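Side-chain contacts in cytoplasmic protein (Cryptococcus neoformans var. grubii serotype A, PDB 7LPO), which probably hydrolyses the beta-glucosidic bond of steryl glucosides, as a member of glycoside hydrolase family 5: residues K75-N78 against S83-L86; M303-G306 against A310-V313. One frame throughout, in Å; residues are numbered along the deposited sequence.

Contact 1: K75-N78 against S83-L86; sequences KPLN and SADL
L77 and A84 supply the apolar half of this contact, in which a loop meets the residues leading into helix 83-93. Their CB atoms lie 3.9 Å apart, and the CB of A84 points at the loop. L77 swings CG to the side opposite its own carbonyl carbon (chi1 -69°), and its side chain runs on past A84 to H87 and L88 of the same helix. The methyl of A84 also presses on the loop backbone, with its CB 3.2 Å from N78 O, a close fit for a carbon against a carbonyl oxygen.

Direct polar bonding is slight. A84 N donates to N78 O over 3.5 Å at a strongly bent 120°, a weak bond. Water adds to it: one molecule accepts from N78 N at 2.9 Å and donates to S83 OG at 2.8 Å, so the N-H of the loop and the hydroxyl of S83 are tied through a single molecule. The second water donates to N78 O at 2.7 Å and joins A84 N only weakly.

The polar side chains are steadied by the short link between the segments. S83 OG stands between its backbone N and carbonyl carbon (chi1 56°), beside N78 CB at 3.7 Å, and is hydrogen-bonded to D81 OD1. N78 OD1 takes the N-H of D80, which makes an Asx turn. That turn leads the chain towards helix 83-93, which lies in the chain between the parallel strands 35-43 and 98-104, consistent with the TIM-barrel architecture of glycoside hydrolase family 5.

Contact 2: M303-G306 against A310-V313; sequences MRLG and AQDV
A310 meets L305 through its backbone: the L305 CD2 methyl rests 4.3 Å from A310 C, while the CB of A310 points away from the helix. At Q311 the contact becomes a matter of side chains. The same methyl of L305 lies 3.7 Å from Q311 N, and CD2 and CG of L305 also pack on CB and CG of Q311. The glutamine chain bends at its CB-CG bond (chi2 -71°) and folds back, bringing Q311 NE2 2.6 Å from A310 O, the carbonyl oxygen of the preceding residue. That bond is short and bent, at 137° on the hydrogen, and its donor sits above the carbonyl plane.

The other end of the amide faces R304, whose extended chain crosses the glutamine at about a right angle. R304 CD lies 3.4 Å from Q311 OE1, and this oxygen also comes to the edge of the guanidinium group, 3.5 Å from R304 NH1. No hydrogen bond forms there; the two flat groups are inclined by 60°, while the other terminal nitrogen, R304 NH2, is hydrogen-bonded to S379 O. In the fold, a short connection leads from helix 299-306 to strand 311-319, the middle strand of a three-stranded antiparallel sheet, so that the helix end packs against the start of that strand.

V313, whose CB points to the helix, comes within 4.4 Å of L305 CD1 through its CG1. Both side chains also touch I331 on the adjoining strand 322-331, while E301, one turn before L305 on the helix, reaches both Q311 and V313.

Contacts 1 and 2 both join parts of the chain only a few residues apart, yet they share no element, and their nearest atoms are about 31 Å apart. In contact 1 a loop meets the beginning of a helix; in contact 2 the end of a helix meets the beginning of a strand. Both are partly buried, with the centre of contact 2 farther from the centre of the chain, about 32 Å against 21 Å. Their chemistry also differs. Residues 75-78 and 83-86 are linked largely by backbone groups and waters around a small apolar contact, whereas 303-306 and 310-313 meet mainly through side chains, with L305 also against backbone, and with no direct hydrogen bond between the segments.

Contact 1: K75-N78 against S83-L86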
ATOM      1  N   LYS A  75      -1.942  17.846  -5.032  1.00 27.32           N
ATOM      2  CA  LYS A  75      -2.286  16.620  -4.330  1.00 24.99           C
ATOM      3  C   LYS A  75      -0.994  15.910  -3.957  1.00 19.83           C
ATOM      4  O   LYS A  75      -0.145  15.698  -4.831  1.00 19.21           O
ATOM      5  CB  LYS A  75      -3.158  15.699  -5.188  1.00 29.52           C
ATOM      6  CG  LYS A  75      -4.528  16.270  -5.511  1.00 31.61           C
ATOM      7  CD  LYS A  75      -5.072  15.630  -6.776  1.00 32.54           C
ATOM      8  CE  LYS A  75      -6.476  15.103  -6.549  1.00 32.75           C
ATOM      9  NZ  LYS A  75      -6.719  13.897  -7.380  1.00 32.56           N
ATOM     10  N   PRO A  76      -0.827  15.461  -2.711  1.00 20.15           N
ATOM     11  CA  PRO A  76      -1.895  15.298  -1.713  1.00 23.74           C
ATOM     12  C   PRO A  76      -2.299  16.551  -0.948  1.00 27.74           C
ATOM     13  O   PRO A  76      -3.412  16.599  -0.433  1.00 31.91           O
ATOM     14  CB  PRO A  76      -1.299  14.268  -0.734  1.00 21.79           C
ATOM     15  CG  PRO A  76       0.191  14.559  -0.774  1.00 20.09           C
ATOM     16  CD  PRO A  76       0.485  14.999  -2.215  1.00 20.49           C
ATOM     17  N   LEU A  77      -1.423  17.542  -0.866  1.00 22.95           N
ATOM     18  CA  LEU A  77      -1.660  18.719  -0.045  1.00 19.77           C
ATOM     19  C   LEU A  77      -1.630  19.979  -0.899  1.00 19.99           C
ATOM     20  O   LEU A  77      -0.718  20.168  -1.712  1.00 19.97           O
ATOM     21  CB  LEU A  77      -0.615  18.809   1.059  1.00 19.37           C
ATOM     22  CG  LEU A  77      -0.683  17.752   2.157  1.00 23.47           C
ATOM     23  CD1 LEU A  77       0.497  17.970   3.095  1.00 25.23           C
ATOM     24  CD2 LEU A  77      -2.000  17.788   2.919  1.00 24.37           C
ATOM     25  N   ASN A  78      -2.631  20.833  -0.714  1.00 20.20           N
ATOM     26  CA  ASN A  78      -2.681  22.113  -1.404  1.00 23.07           C
ATOM     27  C   ASN A  78      -1.769  23.106  -0.687  1.00 25.58           C
ATOM     28  O   ASN A  78      -1.932  23.363   0.512  1.00 26.87           O
ATOM     29  CB  ASN A  78      -4.111  22.632  -1.457  1.00 23.81           C
ATOM     30  CG  ASN A  78      -4.254  23.819  -2.381  1.00 26.31           C
ATOM     31  OD1 ASN A  78      -3.534  24.807  -2.259  1.00 26.15           O
ATOM     32  ND2 ASN A  78      -5.173  23.721  -3.321  1.00 30.12           N
ATOM     33  N   SER A  83      -4.264  25.177   3.668  1.00 35.14           N
ATOM     34  CA  SER A  83      -4.794  23.950   4.251  1.00 33.04           C
ATOM     35  C   SER A  83      -3.710  22.921   4.558  1.00 31.89           C
ATOM     36  O   SER A  83      -3.917  22.070   5.425  1.00 31.05           O
ATOM     37  CB  SER A  83      -5.840  23.337   3.315  1.00 32.58           C
ATOM     38  OG  SER A  83      -5.319  23.099   2.016  1.00 31.38           O
ATOM     39  N   ALA A  84      -2.557  22.984   3.889  1.00 33.34           N
ATOM     40  CA  ALA A  84      -1.570  21.917   4.034  1.00 32.45           C
ATOM     41  C   ALA A  84      -1.061  21.808   5.467  1.00 30.88           C
ATOM     42  O   ALA A  84      -0.864  20.699   5.981  1.00 30.55           O
ATOM     43  CB  ALA A  84      -0.406  22.145   3.069  1.00 33.03           C
ATOM     44  N   ASP A  85      -0.830  22.943   6.127  1.00 24.79           N
ATOM     45  CA  ASP A  85      -0.299  22.904   7.484  1.00 25.33           C
ATOM     46  C   ASP A  85      -1.321  22.363   8.475  1.00 23.70           C
ATOM     47  O   ASP A  85      -0.940  21.766   9.486  1.00 23.26           O
ATOM     48  CB  ASP A  85       0.155  24.298   7.916  1.00 30.84           C
ATOM     49  CG  ASP A  85       1.364  24.780   7.138  1.00 37.76           C
ATOM     50  OD1 ASP A  85       2.475  24.282   7.411  1.00 37.46           O
ATOM     51  OD2 ASP A  85       1.202  25.637   6.236  1.00 43.12           O
ATOM     52  N   LEU A  86      -2.612  22.583   8.223  1.00 27.20           N
ATOM     53  CA  LEU A  86      -3.630  22.091   9.143  1.00 26.61           C
ATOM     54  C   LEU A  86      -3.701  20.569   9.117  1.00 24.70           C
ATOM     55  O   LEU A  86      -3.858  19.934  10.164  1.00 23.73           O
ATOM     56  CB  LEU A  86      -4.982  22.701   8.788  1.00 27.70           C
ATOM     57  CG  LEU A  86      -6.082  22.535   9.833  1.00 33.14           C
ATOM     58  CD1 LEU A  86      -5.623  22.944  11.225  1.00 34.15           C
ATOM     59  CD2 LEU A  86      -7.323  23.346   9.429  1.00 36.61           C
TER
HETATM   60  O   HOH W   1      -4.041  20.585   1.755  1.00 28.60           O
HETATM   61  O   HOH W   2      -1.253  25.521   2.032  1.00 33.99           O

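Contact 2: M303-G306 against A310-V313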
ATOM      1  N   MET A 303      -8.346 -14.487 -23.439  1.00 19.12           N
ATOM      2  CA  MET A 303      -7.678 -14.345 -24.726  1.00 17.06           C
ATOM      3  C   MET A 303      -8.674 -14.446 -25.879  1.00 17.48           C
ATOM      4  O   MET A 303      -8.604 -13.667 -26.835  1.00 18.47           O
ATOM      5  CB  MET A 303      -6.591 -15.410 -24.864  1.00 17.07           C
ATOM      6  CG  MET A 303      -5.396 -15.218 -23.928  1.00 19.78           C
ATOM      7  SD  MET A 303      -4.271 -16.637 -23.918  1.00 17.20           S
ATOM      8  CE  MET A 303      -3.153 -16.169 -22.594  1.00 21.65           C
ATOM      9  N   ARG A 304      -9.598 -15.407 -25.817  1.00 15.58           N
ATOM     10  CA  ARG A 304     -10.635 -15.483 -26.842  1.00 15.67           C
ATOM     11  C   ARG A 304     -11.469 -14.214 -26.861  1.00 15.66           C
ATOM     12  O   ARG A 304     -11.815 -13.701 -27.932  1.00 15.71           O
ATOM     13  CB  ARG A 304     -11.538 -16.688 -26.608  1.00 15.73           C
ATOM     14  CG  ARG A 304     -10.868 -18.033 -26.834  1.00 17.15           C
ATOM     15  CD  ARG A 304     -11.687 -19.118 -26.172  1.00 19.98           C
ATOM     16  NE  ARG A 304     -11.061 -20.434 -26.259  1.00 21.78           N
ATOM     17  CZ  ARG A 304     -11.319 -21.434 -25.423  1.00 22.71           C
ATOM     18  NH1 ARG A 304     -12.183 -21.260 -24.430  1.00 18.57           N
ATOM     19  NH2 ARG A 304     -10.705 -22.603 -25.580  1.00 26.94           N
ATOM     20  N   LEU A 305     -11.814 -13.701 -25.679  1.00 15.94           N
ATOM     21  CA  LEU A 305     -12.532 -12.435 -25.608  1.00 16.31           C
ATOM     22  C   LEU A 305     -11.711 -11.308 -26.222  1.00 15.77           C
ATOM     23  O   LEU A 305     -12.247 -10.435 -26.909  1.00 15.80           O
ATOM     24  CB  LEU A 305     -12.874 -12.118 -24.148  1.00 15.74           C
ATOM     25  CG  LEU A 305     -13.985 -12.952 -23.504  1.00 16.29           C
ATOM     26  CD1 LEU A 305     -14.050 -12.685 -21.989  1.00 15.86           C
ATOM     27  CD2 LEU A 305     -15.320 -12.657 -24.133  1.00 17.30           C
ATOM     28  N   GLY A 306     -10.406 -11.292 -25.954  1.00 16.34           N
ATOM     29  CA  GLY A 306      -9.549 -10.265 -26.512  1.00 18.26           C
ATOM     30  C   GLY A 306      -9.415 -10.333 -28.019  1.00 18.45           C
ATOM     31  O   GLY A 306      -8.930  -9.373 -28.628  1.00 18.85           O
ATOM     32  N   ALA A 310     -17.278 -14.026 -28.317  1.00 22.65           N
ATOM     33  CA  ALA A 310     -18.147 -14.090 -27.154  1.00 23.58           C
ATOM     34  C   ALA A 310     -17.838 -15.323 -26.316  1.00 22.20           C
ATOM     35  O   ALA A 310     -17.502 -16.390 -26.842  1.00 20.73           O
ATOM     36  CB  ALA A 310     -19.612 -14.107 -27.594  1.00 25.90           C
ATOM     37  N   GLN A 311     -17.930 -15.161 -24.998  1.00 23.73           N
ATOM     38  CA  GLN A 311     -17.688 -16.254 -24.067  1.00 24.00           C
ATOM     39  C   GLN A 311     -18.707 -16.196 -22.939  1.00 25.48           C
ATOM     40  O   GLN A 311     -19.191 -15.125 -22.567  1.00 26.07           O
ATOM     41  CB  GLN A 311     -16.266 -16.214 -23.475  1.00 23.13           C
ATOM     42  CG  GLN A 311     -15.154 -16.361 -24.497  1.00 25.18           C
ATOM     43  CD  GLN A 311     -15.056 -17.761 -25.059  1.00 27.19           C
ATOM     44  OE1 GLN A 311     -14.537 -18.665 -24.412  1.00 29.69           O
ATOM     45  NE2 GLN A 311     -15.532 -17.941 -26.279  1.00 29.18           N
ATOM     46  N   ASP A 312     -19.028 -17.364 -22.402  1.00 27.92           N
ATOM     47  CA  ASP A 312     -19.912 -17.514 -21.253  1.00 35.49           C
ATOM     48  C   ASP A 312     -19.038 -17.823 -20.043  1.00 30.52           C
ATOM     49  O   ASP A 312     -18.530 -18.940 -19.913  1.00 31.41           O
ATOM     50  CB  ASP A 312     -20.924 -18.627 -21.508  1.00 47.90           C
ATOM     51  CG  ASP A 312     -22.049 -18.635 -20.496  1.00 60.86           C
ATOM     52  OD1 ASP A 312     -22.385 -17.549 -19.969  1.00 65.95           O
ATOM     53  OD2 ASP A 312     -22.603 -19.729 -20.232  1.00 64.07           O
ATOM     54  N   VAL A 313     -18.860 -16.844 -19.164  1.00 25.75           N
ATOM     55  CA  VAL A 313     -17.860 -16.935 -18.105  1.00 23.14           C
ATOM     56  C   VAL A 313     -18.531 -17.118 -16.755  1.00 20.90           C
ATOM     57  O   VAL A 313     -19.644 -16.643 -16.516  1.00 19.75           O
ATOM     58  CB  VAL A 313     -16.946 -15.690 -18.085  1.00 19.49           C
ATOM     59  CG1 VAL A 313     -16.416 -15.405 -19.482  1.00 20.88           C
ATOM     60  CG2 VAL A 313     -17.684 -14.482 -17.542  1.00 16.84           C
TER